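Photoreceptor-histidine kinase BphP (Stigmatella aurantiaca DW4/3-1, PDB 6BAF) probably senses light through a bound linear tetrapyrrole (bilin) held in its chromophore-binding region and passes the signal to its own histidine kinase output. Local coordinates at residues F119-H124 with P283-T288; V146-R151 with A174-A179; L30-E35 with V220-G225; L21-P26 with L104-E109; I57-R62 with V83-G88. One frame throughout, in Å; residues are numbered along the deposited sequence.

Contact 1 (F119-H124 with P283-T288); sequences FLSFFH and PYEVRT
Helices 120-124 and 284-288 run nearly parallel, their axes 22° apart and 8.8 Å at closest approach, with Phe122 and Glu285 as the nearest CA pair. Glu285 carries the contact. Its CG stands beside the backbone N, anti to the carbonyl carbon (chi1 -77°), and the chain beyond is extended, so the carboxylate reaches the first turn of helix 120-135. Phe119, at the N-cap position of that helix, donates its backbone N-H to Glu285 OE1, N to O 2.8 Å, coming from above the carboxylate plane. Phe122 N donates to Glu285 OE2 at 3.2 Å, on the anti lone pair of that oxygen. The carboxylate thus takes a backbone N-H on each oxygen at a helix start, where the helix dipole would favour its negative charge. Ser121 brushes it with CB, 3.5 Å from Glu285 OE2. The Phe122 ring turns its edge to the other backbone: CE2 lies 3.8 Å from Thr288 O, and Glu285 O also lies near the ring plane. The Phe119 ring brings CD1 to 4.2 Å from Glu285 CG. Thr288 is held in turn by its OG1, which donates to Tyr284 O at 2.6 Å and sits over the centre of the Tyr284 ring. Phe123 of the second subunit meets the Phe122 ring edge-to-face and also reaches the Phe119 ring. Helices 120-135 and 284-300, met here by the second subunit, are consistent with the helical-bundle dimer interface of bacterial phytochromes.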
# COMPACT_ATOMS: atom_id res chain seq x y z
N PHE A 119 -5.14 4.16 7.41
CA PHE A 119 -4.45 3.58 6.27
C PHE A 119 -3.34 4.47 5.71
O PHE A 119 -2.64 4.03 4.77
CB PHE A 119 -5.44 3.18 5.18
CG PHE A 119 -6.38 2.11 5.65
CD1 PHE A 119 -5.93 0.79 5.75
CD2 PHE A 119 -7.67 2.43 6.08
CE1 PHE A 119 -6.78 -0.23 6.21
CE2 PHE A 119 -8.53 1.43 6.56
CZ PHE A 119 -8.09 0.10 6.62
N LEU A 120 -3.13 5.66 6.28
CA LEU A 120 -2.02 6.52 5.90
C LEU A 120 -0.69 5.89 6.28
O LEU A 120 0.27 5.92 5.48
CB LEU A 120 -2.19 7.90 6.56
CG LEU A 120 -1.16 8.99 6.19
CD1 LEU A 120 -0.93 9.04 4.68
CD2 LEU A 120 -1.64 10.34 6.69
N SER A 121 -0.60 5.28 7.46
CA SER A 121 0.64 4.60 7.82
C SER A 121 0.97 3.46 6.87
O SER A 121 2.13 3.27 6.50
CB SER A 121 0.56 4.07 9.25
OG SER A 121 0.01 5.09 10.06
N PHE A 122 -0.04 2.68 6.46
CA PHE A 122 0.24 1.60 5.50
C PHE A 122 0.76 2.16 4.17
O PHE A 122 1.72 1.63 3.59
CB PHE A 122 -1.02 0.76 5.27
CG PHE A 122 -0.86 -0.32 4.23
CD1 PHE A 122 -1.09 -0.06 2.87
CD2 PHE A 122 -0.52 -1.61 4.61
CE1 PHE A 122 -0.93 -1.06 1.92
CE2 PHE A 122 -0.38 -2.62 3.66
CZ PHE A 122 -0.58 -2.36 2.31
N PHE A 123 0.08 3.20 3.64
CA PHE A 123 0.51 3.89 2.41
C PHE A 123 1.99 4.27 2.47
O PHE A 123 2.77 3.85 1.60
CB PHE A 123 -0.41 5.11 2.22
CG PHE A 123 -0.01 6.02 1.11
CD1 PHE A 123 -0.49 5.81 -0.19
CD2 PHE A 123 0.82 7.12 1.35
CE1 PHE A 123 -0.16 6.67 -1.23
CE2 PHE A 123 1.17 8.01 0.30
CZ PHE A 123 0.67 7.78 -0.99
N HIS A 124 2.43 4.94 3.54
CA HIS A 124 3.84 5.36 3.62
C HIS A 124 4.77 4.17 3.84
O HIS A 124 5.86 4.09 3.22
CB HIS A 124 4.03 6.38 4.76
CG HIS A 124 3.43 7.73 4.47
ND1 HIS A 124 3.74 8.45 3.32
CD2 HIS A 124 2.57 8.50 5.17
CE1 HIS A 124 3.04 9.58 3.31
NE2 HIS A 124 2.35 9.65 4.43
N PRO A 283 0.07 -2.89 15.73
CA PRO A 283 -1.23 -2.54 15.12
C PRO A 283 -1.45 -3.19 13.76
O PRO A 283 -0.52 -3.57 13.03
CB PRO A 283 -1.15 -1.01 14.96
CG PRO A 283 0.02 -0.57 15.80
CD PRO A 283 0.95 -1.73 15.90
N TYR A 284 -2.73 -3.28 13.40
CA TYR A 284 -3.15 -3.95 12.17
C TYR A 284 -2.43 -3.41 10.94
O TYR A 284 -1.92 -4.20 10.14
CB TYR A 284 -4.67 -3.80 12.00
CG TYR A 284 -5.13 -4.41 10.69
CD1 TYR A 284 -5.28 -5.79 10.57
CD2 TYR A 284 -5.38 -3.61 9.57
CE1 TYR A 284 -5.67 -6.37 9.36
CE2 TYR A 284 -5.77 -4.18 8.36
CZ TYR A 284 -5.92 -5.56 8.26
OH TYR A 284 -6.32 -6.14 7.06
N GLU A 285 -2.44 -2.07 10.75
CA GLU A 285 -1.79 -1.45 9.59
C GLU A 285 -0.29 -1.75 9.55
O GLU A 285 0.28 -1.88 8.46
CB GLU A 285 -1.99 0.08 9.59
CG GLU A 285 -3.37 0.59 9.13
CD GLU A 285 -3.46 2.15 9.11
OE1 GLU A 285 -4.41 2.71 9.74
OE2 GLU A 285 -2.58 2.79 8.44
N VAL A 286 0.38 -1.84 10.70
CA VAL A 286 1.80 -2.19 10.69
C VAL A 286 1.99 -3.65 10.32
O VAL A 286 2.79 -3.98 9.43
CB VAL A 286 2.44 -1.85 12.04
CG1 VAL A 286 3.93 -2.22 12.09
CG2 VAL A 286 2.23 -0.39 12.36
N ARG A 287 1.23 -4.56 10.96
CA ARG A 287 1.38 -5.98 10.64
C ARG A 287 1.19 -6.21 9.15
O ARG A 287 1.98 -6.90 8.51
CB ARG A 287 0.38 -6.85 11.40
CG ARG A 287 0.58 -6.90 12.86
CD ARG A 287 -0.10 -8.14 13.47
NE ARG A 287 -1.44 -8.46 12.98
CZ ARG A 287 -2.57 -8.06 13.56
NH1 ARG A 287 -2.51 -7.29 14.63
NH2 ARG A 287 -3.75 -8.43 13.05
N THR A 288 0.14 -5.62 8.60
CA THR A 288 -0.17 -5.81 7.18
C THR A 288 0.90 -5.20 6.27
O THR A 288 1.20 -5.74 5.20
CB THR A 288 -1.54 -5.20 6.93
OG1 THR A 288 -2.37 -5.58 8.03
CG2 THR A 288 -2.12 -5.83 5.76

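Contact 2 (V146-R151 with A174-A179); sequences VVQEVR and AEARDA
Arg151 lays one face of its guanidinium on the Arg177-Asp178 peptide: Asp178 N sits over the centre of the group, 3.3 Å from CZ, and Arg177 C lies nearer its rim. The chain starts with CG anti to the backbone N (chi1 -176°) and bends at chi3, which turns the flat end onto the strand; on the way CD passes 3.5 Å from Ala176 O. Arg151 NH1 is hydrogen-bonded to Phe156 O, which would limit the group's rotation. The Asp178 carboxylate is only a neighbour, with OD1 4.1 Å from Arg151 NH2 and the two planes 66° apart; its OD2 instead forms a salt bridge with Arg180. One turn earlier, Val147 CG1 lies 3.3 Å from Ala176 CB, tighter than usual van der Waals contact. Gln148 comes in from the flank, its chain bent at chi2, and places OE1 3.7 Å from Ala176 CB. Helix segment 146-151 and strand segment 174-177 of the GAF sheet lie 30° apart, with Ala176 CB touched by both Val147 and Gln148. No hydrogen bond links the segments, so helix and strand are joined by close packing and by a guanidinium face laid over a peptide, with probably no more than a modest long-range attraction to Asp178.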
# COMPACT_ATOMS: atom_id res chain seq x y z
N VAL A 146 15.19 -5.53 4.43
CA VAL A 146 13.91 -6.00 4.98
C VAL A 146 13.92 -5.94 6.50
O VAL A 146 12.99 -5.46 7.15
CB VAL A 146 13.62 -7.43 4.50
CG1 VAL A 146 12.48 -8.05 5.32
CG2 VAL A 146 13.33 -7.45 3.01
N VAL A 147 15.01 -6.41 7.08
CA VAL A 147 15.11 -6.52 8.53
C VAL A 147 15.18 -5.13 9.18
O VAL A 147 14.51 -4.85 10.18
CB VAL A 147 16.32 -7.46 8.76
CG1 VAL A 147 17.60 -6.81 9.29
CG2 VAL A 147 15.92 -8.80 9.33
N GLN A 148 15.92 -4.20 8.56
CA GLN A 148 15.91 -2.81 9.04
C GLN A 148 14.53 -2.18 8.87
O GLN A 148 14.04 -1.50 9.78
CB GLN A 148 16.94 -1.96 8.27
CG GLN A 148 18.40 -2.32 8.52
CD GLN A 148 18.95 -1.80 9.86
OE1 GLN A 148 18.18 -1.44 10.79
NE2 GLN A 148 20.28 -1.82 9.99
N GLU A 149 13.88 -2.42 7.74
CA GLU A 149 12.54 -1.86 7.53
C GLU A 149 11.53 -2.42 8.54
O GLU A 149 10.76 -1.67 9.17
CB GLU A 149 12.10 -2.16 6.09
CG GLU A 149 10.90 -1.35 5.65
CD GLU A 149 11.25 0.12 5.41
OE1 GLU A 149 12.45 0.44 5.17
OE2 GLU A 149 10.32 0.96 5.46
N VAL A 150 11.50 -3.76 8.72
CA VAL A 150 10.50 -4.34 9.62
C VAL A 150 10.75 -3.92 11.07
O VAL A 150 9.82 -3.73 11.85
CB VAL A 150 10.50 -5.88 9.49
CG1 VAL A 150 9.64 -6.51 10.63
CG2 VAL A 150 10.00 -6.28 8.11
N ARG A 151 12.00 -3.84 11.47
CA ARG A 151 12.27 -3.40 12.84
C ARG A 151 11.88 -1.94 13.04
O ARG A 151 11.35 -1.57 14.10
CB ARG A 151 13.75 -3.60 13.15
CG ARG A 151 14.06 -3.25 14.58
CD ARG A 151 15.43 -3.71 14.99
NE ARG A 151 16.25 -2.60 15.46
CZ ARG A 151 16.09 -2.02 16.64
NH1 ARG A 151 15.15 -2.42 17.47
NH2 ARG A 151 16.88 -1.02 16.99
N ALA A 174 20.63 -12.58 8.33
CA ALA A 174 20.65 -11.12 8.46
C ALA A 174 19.97 -10.74 9.75
O ALA A 174 19.04 -11.42 10.21
CB ALA A 174 19.96 -10.40 7.29
N GLU A 175 20.45 -9.67 10.37
CA GLU A 175 19.89 -9.27 11.65
C GLU A 175 19.95 -7.76 11.83
O GLU A 175 21.00 -7.15 11.61
CB GLU A 175 20.66 -9.94 12.78
CG GLU A 175 20.26 -9.53 14.17
CD GLU A 175 21.01 -10.42 15.21
OE1 GLU A 175 22.25 -10.57 15.08
OE2 GLU A 175 20.37 -10.99 16.13
N ALA A 176 18.86 -7.17 12.32
CA ALA A 176 18.85 -5.83 12.86
C ALA A 176 18.36 -5.89 14.29
O ALA A 176 17.37 -6.57 14.58
CB ALA A 176 17.96 -4.90 12.01
N ARG A 177 19.00 -5.13 15.17
CA ARG A 177 18.79 -5.31 16.60
C ARG A 177 19.07 -4.02 17.35
O ARG A 177 19.98 -3.27 17.00
CB ARG A 177 19.72 -6.41 17.15
CG ARG A 177 21.06 -6.50 16.43
CD ARG A 177 22.04 -7.53 17.05
NE ARG A 177 22.40 -7.06 18.36
CZ ARG A 177 23.62 -6.68 18.74
NH1 ARG A 177 24.66 -6.75 17.91
NH2 ARG A 177 23.76 -6.24 19.97
N ASP A 178 18.26 -3.77 18.37
CA ASP A 178 18.66 -2.92 19.47
C ASP A 178 19.92 -3.50 20.12
O ASP A 178 20.21 -4.69 19.99
CB ASP A 178 17.54 -2.84 20.49
CG ASP A 178 17.70 -1.66 21.43
OD1 ASP A 178 17.41 -0.52 21.00
OD2 ASP A 178 18.11 -1.89 22.60
N ALA A 179 20.67 -2.65 20.85
CA ALA A 179 21.90 -3.12 21.49
C ALA A 179 21.63 -3.98 22.72
O ALA A 179 22.49 -4.76 23.13
CB ALA A 179 22.81 -1.94 21.85

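Contact 3 (L30-E35 with V220-G225); sequences LTHASE and VRALPG
Arg221 and Glu35 meet at about a right angle, carboxylate and guanidinium planes 87° apart, at the end of an antiparallel strand pair that joins the PAS and GAF parts of the chain, as expected for the knot that ties these domains together in phytochromes. Arg221, bent at chi2, offers NH2 to Glu35 OE1 at 2.9 Å in a salt bridge that uses the anti lone pair of that oxygen, while NE adds a weak bond to the same atom. Glu35 CB covers one face of the guanidinium, and Glu35 OE2 turns to Arg219 N. Between the strands, Ala33 N donates to Arg221 O at 2.9 Å, Arg221 N returns to Ala33 O, and Leu223 N reaches Thr31 O at 3.0 Å. On the face shared with Val220, the Ala222 methyl sits over one face of the His32 ring, offset toward its rim, with CB 3.9 Å from the ring centroid in a CH-pi contact. Val220 CG1 lies near the ring plane, 3.7 Å from His32 CB. Against the other neighbour, strand 19-23, Thr31 and His32 both face Val22, a classic beta bulge. There Thr31 holds OG1 between its backbone N and carbonyl carbon (chi1 66°), at the edge of the imidazole and in its plane, 2.7 Å from His32 ND1 in a hydrogen bond.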
# COMPACT_ATOMS: atom_id res chain seq x y z
N LEU A 30 -24.19 -16.76 15.80
CA LEU A 30 -22.94 -17.10 16.47
C LEU A 30 -23.04 -18.53 16.97
O LEU A 30 -23.82 -18.82 17.89
CB LEU A 30 -22.66 -16.19 17.67
CG LEU A 30 -22.70 -14.66 17.63
CD1 LEU A 30 -21.74 -13.99 18.64
CD2 LEU A 30 -22.55 -14.13 16.28
N THR A 31 -22.22 -19.42 16.41
CA THR A 31 -22.16 -20.78 16.93
C THR A 31 -20.98 -21.03 17.86
O THR A 31 -20.96 -22.07 18.53
CB THR A 31 -22.06 -21.77 15.77
OG1 THR A 31 -20.81 -21.56 15.13
CG2 THR A 31 -23.22 -21.53 14.78
N HIS A 32 -19.95 -20.18 17.83
CA HIS A 32 -18.81 -20.25 18.74
C HIS A 32 -18.47 -18.83 19.17
O HIS A 32 -18.64 -17.88 18.40
CB HIS A 32 -17.53 -20.88 18.13
CG HIS A 32 -17.70 -22.21 17.46
ND1 HIS A 32 -18.62 -22.44 16.46
CD2 HIS A 32 -16.98 -23.36 17.58
CE1 HIS A 32 -18.48 -23.68 16.01
NE2 HIS A 32 -17.49 -24.25 16.68
N ALA A 33 -17.97 -18.70 20.39
CA ALA A 33 -17.48 -17.44 20.92
C ALA A 33 -16.38 -17.74 21.92
O ALA A 33 -16.50 -18.68 22.71
CB ALA A 33 -18.58 -16.63 21.61
N SER A 34 -15.30 -16.98 21.87
CA SER A 34 -14.25 -17.21 22.84
C SER A 34 -14.69 -16.62 24.19
O SER A 34 -15.45 -15.64 24.26
CB SER A 34 -12.93 -16.60 22.35
OG SER A 34 -13.10 -15.24 22.12
N GLU A 35 -14.23 -17.24 25.27
CA GLU A 35 -14.80 -16.99 26.59
C GLU A 35 -14.30 -15.69 27.24
O GLU A 35 -14.78 -15.36 28.32
CB GLU A 35 -14.48 -18.16 27.53
CG GLU A 35 -12.98 -18.30 27.71
CD GLU A 35 -12.58 -19.46 28.64
OE1 GLU A 35 -13.52 -20.11 29.20
OE2 GLU A 35 -11.34 -19.72 28.78
N VAL A 220 -12.61 -21.46 23.29
CA VAL A 220 -13.67 -21.17 22.34
C VAL A 220 -14.85 -22.06 22.72
O VAL A 220 -14.77 -23.29 22.61
CB VAL A 220 -13.23 -21.43 20.90
CG1 VAL A 220 -14.36 -21.08 19.98
CG2 VAL A 220 -11.98 -20.60 20.57
N ARG A 221 -15.94 -21.44 23.17
CA ARG A 221 -17.16 -22.15 23.54
C ARG A 221 -18.06 -22.26 22.32
O ARG A 221 -18.07 -21.37 21.47
CB ARG A 221 -17.93 -21.42 24.65
CG ARG A 221 -17.08 -20.93 25.81
CD ARG A 221 -17.01 -21.88 27.02
NE ARG A 221 -16.36 -21.24 28.18
CZ ARG A 221 -16.99 -20.43 29.05
NH1 ARG A 221 -18.30 -20.16 28.92
NH2 ARG A 221 -16.31 -19.88 30.06
N ALA A 222 -18.88 -23.31 22.27
CA ALA A 222 -19.74 -23.56 21.12
C ALA A 222 -21.14 -23.96 21.58
O ALA A 222 -21.33 -24.48 22.68
CB ALA A 222 -19.12 -24.64 20.23
N LEU A 223 -22.12 -23.71 20.72
CA LEU A 223 -23.46 -24.27 20.90
C LEU A 223 -23.36 -25.80 21.01
O LEU A 223 -22.44 -26.41 20.45
CB LEU A 223 -24.36 -23.92 19.73
CG LEU A 223 -24.83 -22.48 19.56
CD1 LEU A 223 -25.48 -22.33 18.18
CD2 LEU A 223 -25.82 -22.12 20.68
N PRO A 224 -24.30 -26.42 21.74
CA PRO A 224 -24.39 -27.90 21.76
C PRO A 224 -24.47 -28.42 20.34
O PRO A 224 -25.10 -27.82 19.48
CB PRO A 224 -25.69 -28.17 22.53
CG PRO A 224 -25.96 -26.93 23.32
CD PRO A 224 -25.41 -25.78 22.48
N GLY A 225 -23.81 -29.53 20.09
CA GLY A 225 -23.73 -30.07 18.76
C GLY A 225 -22.61 -29.47 17.92
O GLY A 225 -22.22 -30.06 16.91

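Contact 4 (L21-P26 with L104-E109); sequences LVLSEP and LILELE
Leu23 keeps CG beside its backbone N (chi1 -54°), whereas Leu104 swings CG anti to N (chi1 -160°), and the two side chains lean across each other with Leu23 CB 3.8 Å from Leu104 CD1. Leu23 CD1 also reaches Leu106 CD2 at 4.1 Å, and Leu21 CD1 meets Leu108 CD1 at the same distance, so one face of this antiparallel pair is a row of leucines. On the other face Val22 touches Ile105 by CG2 to CG1. The backbones are held by straight bonds: Leu21 N to Leu106 O at 2.9 Å, Leu106 N back to Leu21 O at 2.8 Å, and Leu23 N to Leu104 O. At the Leu23-Leu104 pair a water stands between Leu104 N, from which it accepts at 3.0 Å, and Leu23 O, to which it donates. Glu25, its chain extended, lies across Leu104 at about a right angle, with CD 3.7 Å from Leu104 CB; OE2 goes on to a salt bridge with Arg99. The pair lies in the middle of the PAS antiparallel sheet. Strand 30-34 is hydrogen-bonded to the other edge of strand 19-23, and strand 90-100 to the other edge of strand 103-110, its Phe93 and Ala97 touching Leu108 and Leu106.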
# COMPACT_ATOMS: atom_id res chain seq x y z
N LEU A 21 -15.17 -15.22 17.01
CA LEU A 21 -16.54 -15.68 16.82
C LEU A 21 -16.60 -16.59 15.61
O LEU A 21 -15.86 -16.39 14.64
CB LEU A 21 -17.48 -14.50 16.60
CG LEU A 21 -17.42 -13.36 17.60
CD1 LEU A 21 -18.34 -12.26 17.11
CD2 LEU A 21 -17.83 -13.83 19.02
N VAL A 22 -17.46 -17.61 15.64
CA VAL A 22 -17.82 -18.36 14.43
C VAL A 22 -19.28 -18.06 14.11
O VAL A 22 -20.13 -18.03 15.02
CB VAL A 22 -17.58 -19.87 14.58
CG1 VAL A 22 -18.03 -20.57 13.33
CG2 VAL A 22 -16.10 -20.17 14.88
N LEU A 23 -19.56 -17.82 12.83
CA LEU A 23 -20.84 -17.34 12.34
C LEU A 23 -21.43 -18.34 11.36
O LEU A 23 -20.73 -18.83 10.46
CB LEU A 23 -20.67 -16.00 11.62
CG LEU A 23 -19.99 -14.85 12.37
CD1 LEU A 23 -19.84 -13.67 11.42
CD2 LEU A 23 -20.83 -14.45 13.49
N SER A 24 -22.73 -18.62 11.49
CA SER A 24 -23.29 -19.50 10.48
C SER A 24 -23.50 -18.73 9.18
O SER A 24 -23.61 -17.50 9.16
CB SER A 24 -24.63 -20.07 10.92
OG SER A 24 -25.58 -19.01 10.98
N GLU A 25 -23.68 -19.47 8.10
CA GLU A 25 -23.96 -18.86 6.81
C GLU A 25 -25.18 -19.52 6.24
O GLU A 25 -25.21 -20.75 6.13
CB GLU A 25 -22.77 -19.04 5.87
CG GLU A 25 -21.42 -18.70 6.53
CD GLU A 25 -20.24 -18.97 5.59
OE1 GLU A 25 -19.64 -20.09 5.68
OE2 GLU A 25 -19.94 -18.08 4.76
N PRO A 26 -26.16 -18.73 5.76
CA PRO A 26 -26.08 -17.27 5.57
C PRO A 26 -26.56 -16.46 6.73
O PRO A 26 -26.55 -15.21 6.68
CB PRO A 26 -27.01 -17.02 4.37
CG PRO A 26 -28.08 -18.07 4.56
CD PRO A 26 -27.29 -19.32 5.03
N LEU A 104 -17.14 -19.92 9.02
CA LEU A 104 -16.90 -18.49 8.84
C LEU A 104 -16.44 -17.95 10.19
O LEU A 104 -17.22 -17.90 11.15
CB LEU A 104 -18.17 -17.78 8.37
CG LEU A 104 -18.20 -16.41 7.69
CD1 LEU A 104 -19.45 -15.62 8.00
CD2 LEU A 104 -16.92 -15.56 7.70
N ILE A 105 -15.18 -17.55 10.27
CA ILE A 105 -14.56 -17.13 11.52
C ILE A 105 -14.34 -15.63 11.45
O ILE A 105 -13.76 -15.13 10.47
CB ILE A 105 -13.24 -17.87 11.75
CG1 ILE A 105 -13.50 -19.37 11.90
CG2 ILE A 105 -12.50 -17.24 12.95
CD1 ILE A 105 -12.27 -20.25 11.94
N LEU A 106 -14.78 -14.92 12.48
CA LEU A 106 -14.62 -13.48 12.56
C LEU A 106 -13.78 -13.19 13.80
O LEU A 106 -14.15 -13.56 14.92
CB LEU A 106 -15.98 -12.78 12.62
CG LEU A 106 -15.99 -11.29 12.98
CD1 LEU A 106 -15.27 -10.46 11.90
CD2 LEU A 106 -17.45 -10.81 13.18
N GLU A 107 -12.60 -12.60 13.59
CA GLU A 107 -11.72 -12.20 14.68
C GLU A 107 -11.79 -10.69 14.87
O GLU A 107 -11.80 -9.93 13.89
CB GLU A 107 -10.29 -12.65 14.41
CG GLU A 107 -10.31 -14.16 14.45
CD GLU A 107 -8.99 -14.80 14.17
OE1 GLU A 107 -8.50 -14.70 13.00
OE2 GLU A 107 -8.45 -15.40 15.14
N LEU A 108 -11.89 -10.27 16.13
CA LEU A 108 -12.12 -8.87 16.49
C LEU A 108 -10.96 -8.41 17.36
O LEU A 108 -10.67 -9.02 18.39
CB LEU A 108 -13.43 -8.68 17.26
CG LEU A 108 -14.70 -9.12 16.54
CD1 LEU A 108 -15.92 -8.93 17.45
CD2 LEU A 108 -14.89 -8.39 15.22
N GLU A 109 -10.28 -7.34 16.91
CA GLU A 109 -9.21 -6.70 17.67
C GLU A 109 -9.55 -5.23 17.87
O GLU A 109 -10.04 -4.56 16.94
CB GLU A 109 -7.88 -6.84 16.95
CG GLU A 109 -7.25 -8.25 17.08
CD GLU A 109 -6.01 -8.45 16.16
OE1 GLU A 109 -5.13 -9.29 16.49
OE2 GLU A 109 -5.92 -7.78 15.09
O HOH W 1 -19.65 -21.10 10.15

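Contact 5 (I57-R62 with V83-G88); sequences IEPSVR and VWRVDG
Ile57 and Glu58 lead into helix 59-69 of the PAS fold, and here they bridge to strand 80-85, the outermost strand at that end of the sheet within this chain. The backbone link between the segments is one hydrogen bond from Glu58 N to Val83 O, 3.0 Å long and fairly straight at 164°. Apolar contacts flank it. Val61 CG2 meets Val83 CG2 at 3.8 Å, the two side chains crossing at about a right angle, and Glu58 CB touches Val83 CG1 at 3.7 Å. The charged side chains meet over a face: Glu58 CG lies over the centre of one face of the Arg85 guanidinium, 3.3 Å from CZ. Glu58 OE1 is 3.5 Å from Arg85 NH1 but well out of that plane, so the salt bridge rests on charge alone; Arg85 NE pairs with Asp90. Glu58 also occupies the N-cap position, its chain bent at chi2, so that its carboxylate takes weak bonds from Ser60 N and Val61 N. The same side chain thus serves the helix start and the strand. Trp84 lies against Phe56, and its NE1, buried here without a polar partner in the model, has the Ile57 CD1 methyl 3.8 Å away.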
# COMPACT_ATOMS: atom_id res chain seq x y z
N ILE A 57 -24.56 -5.14 16.67
CA ILE A 57 -23.88 -4.18 15.81
C ILE A 57 -24.67 -2.87 15.82
O ILE A 57 -25.89 -2.87 15.63
CB ILE A 57 -23.74 -4.73 14.38
CG1 ILE A 57 -23.08 -6.13 14.39
CG2 ILE A 57 -22.98 -3.73 13.45
CD1 ILE A 57 -21.75 -6.21 15.11
N GLU A 58 -23.97 -1.75 16.01
CA GLU A 58 -24.56 -0.44 15.82
C GLU A 58 -25.31 -0.39 14.48
O GLU A 58 -24.73 -0.72 13.44
CB GLU A 58 -23.44 0.61 15.87
CG GLU A 58 -23.87 2.07 16.04
CD GLU A 58 -24.49 2.66 14.79
OE1 GLU A 58 -25.68 3.06 14.84
OE2 GLU A 58 -23.79 2.72 13.74
N PRO A 59 -26.59 0.04 14.47
CA PRO A 59 -27.44 -0.19 13.28
C PRO A 59 -26.96 0.43 11.98
O PRO A 59 -27.29 -0.12 10.91
CB PRO A 59 -28.79 0.40 13.71
CG PRO A 59 -28.81 0.18 15.18
CD PRO A 59 -27.39 0.45 15.64
N SER A 60 -26.22 1.53 11.99
CA SER A 60 -25.79 2.11 10.72
C SER A 60 -24.59 1.39 10.11
O SER A 60 -24.36 1.52 8.90
CB SER A 60 -25.46 3.60 10.91
OG SER A 60 -24.28 3.78 11.66
N VAL A 61 -23.80 0.68 10.92
CA VAL A 61 -22.72 -0.19 10.46
C VAL A 61 -23.20 -1.57 10.04
O VAL A 61 -22.48 -2.30 9.34
CB VAL A 61 -21.72 -0.22 11.64
CG1 VAL A 61 -20.69 -1.37 11.54
CG2 VAL A 61 -21.02 1.11 11.72
N ARG A 62 -24.44 -1.94 10.40
CA ARG A 62 -24.84 -3.34 10.41
C ARG A 62 -25.00 -3.90 9.00
O ARG A 62 -24.35 -4.89 8.63
CB ARG A 62 -26.12 -3.49 11.21
CG ARG A 62 -26.79 -4.83 11.10
CD ARG A 62 -28.20 -4.71 11.67
NE ARG A 62 -28.16 -4.54 13.13
CZ ARG A 62 -29.03 -3.84 13.85
NH1 ARG A 62 -30.04 -3.19 13.27
NH2 ARG A 62 -28.87 -3.78 15.18
N VAL A 83 -18.56 -2.17 14.79
CA VAL A 83 -18.88 -1.29 15.91
C VAL A 83 -19.85 -2.05 16.81
O VAL A 83 -21.00 -2.29 16.42
CB VAL A 83 -19.46 0.04 15.44
CG1 VAL A 83 -19.82 0.93 16.63
CG2 VAL A 83 -18.46 0.74 14.47
N TRP A 84 -19.40 -2.42 17.99
CA TRP A 84 -20.20 -3.22 18.92
C TRP A 84 -20.96 -2.34 19.89
O TRP A 84 -20.37 -1.78 20.82
CB TRP A 84 -19.30 -4.17 19.69
CG TRP A 84 -19.43 -5.49 19.14
CD1 TRP A 84 -18.91 -5.93 17.96
CD2 TRP A 84 -20.10 -6.60 19.70
NE1 TRP A 84 -19.23 -7.25 17.74
CE2 TRP A 84 -19.95 -7.69 18.79
CE3 TRP A 84 -20.79 -6.79 20.87
CZ2 TRP A 84 -20.46 -8.94 19.01
CZ3 TRP A 84 -21.30 -8.03 21.08
CH2 TRP A 84 -21.13 -9.09 20.16
N ARG A 85 -22.28 -2.27 19.72
CA ARG A 85 -23.17 -1.55 20.64
C ARG A 85 -23.65 -2.52 21.71
O ARG A 85 -24.48 -3.39 21.45
CB ARG A 85 -24.36 -0.95 19.89
CG ARG A 85 -25.21 0.02 20.73
CD ARG A 85 -25.93 0.99 19.84
NE ARG A 85 -25.03 2.11 19.54
CZ ARG A 85 -25.35 3.17 18.79
NH1 ARG A 85 -26.55 3.24 18.20
NH2 ARG A 85 -24.44 4.13 18.58
N VAL A 86 -23.14 -2.37 22.92
CA VAL A 86 -23.51 -3.31 23.97
C VAL A 86 -24.51 -2.68 24.93
O VAL A 86 -25.66 -3.14 25.00
CB VAL A 86 -22.26 -3.87 24.70
CG1 VAL A 86 -21.28 -2.74 25.10
CG2 VAL A 86 -22.68 -4.71 25.89
N ASP A 87 -24.14 -1.62 25.65
CA ASP A 87 -25.16 -1.12 26.57
C ASP A 87 -25.36 0.39 26.81
O ASP A 87 -25.70 0.76 27.92
CB ASP A 87 -24.93 -1.78 27.95
CG ASP A 87 -26.23 -2.34 28.56
OD1 ASP A 87 -26.15 -3.28 29.39
OD2 ASP A 87 -27.33 -1.85 28.18
N GLY A 88 -25.19 1.27 25.83
CA GLY A 88 -24.58 1.05 24.53
C GLY A 88 -24.40 2.47 24.05
O GLY A 88 -25.35 2.97 23.44

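Overall arrangement
Contacts 3, 4 and 5 belong to one antiparallel sheet. Contact 4 is its buried centre, built from leucines and backbone bonds, while the other four contacts are partly buried. Contact 3 adds a strand from the GAF part, and contact 5 fastens a helix start to the far edge; both carry an Arg-Glu pair, where contact 4 is mostly apolar. Contacts 3 and 4 meet where strands 30-34 and 19-23 run side by side, and Leu108 of contact 4 packs on Trp84 of contact 5. Contacts 1 and 2 involve helices 120-135, 139-154 and 284-300: contact 1 pairs two by a carboxylate and faces the second subunit, contact 2 sets one on the GAF sheet without hydrogen bonds. Arg287 and Glu109 join contacts 1 and 4.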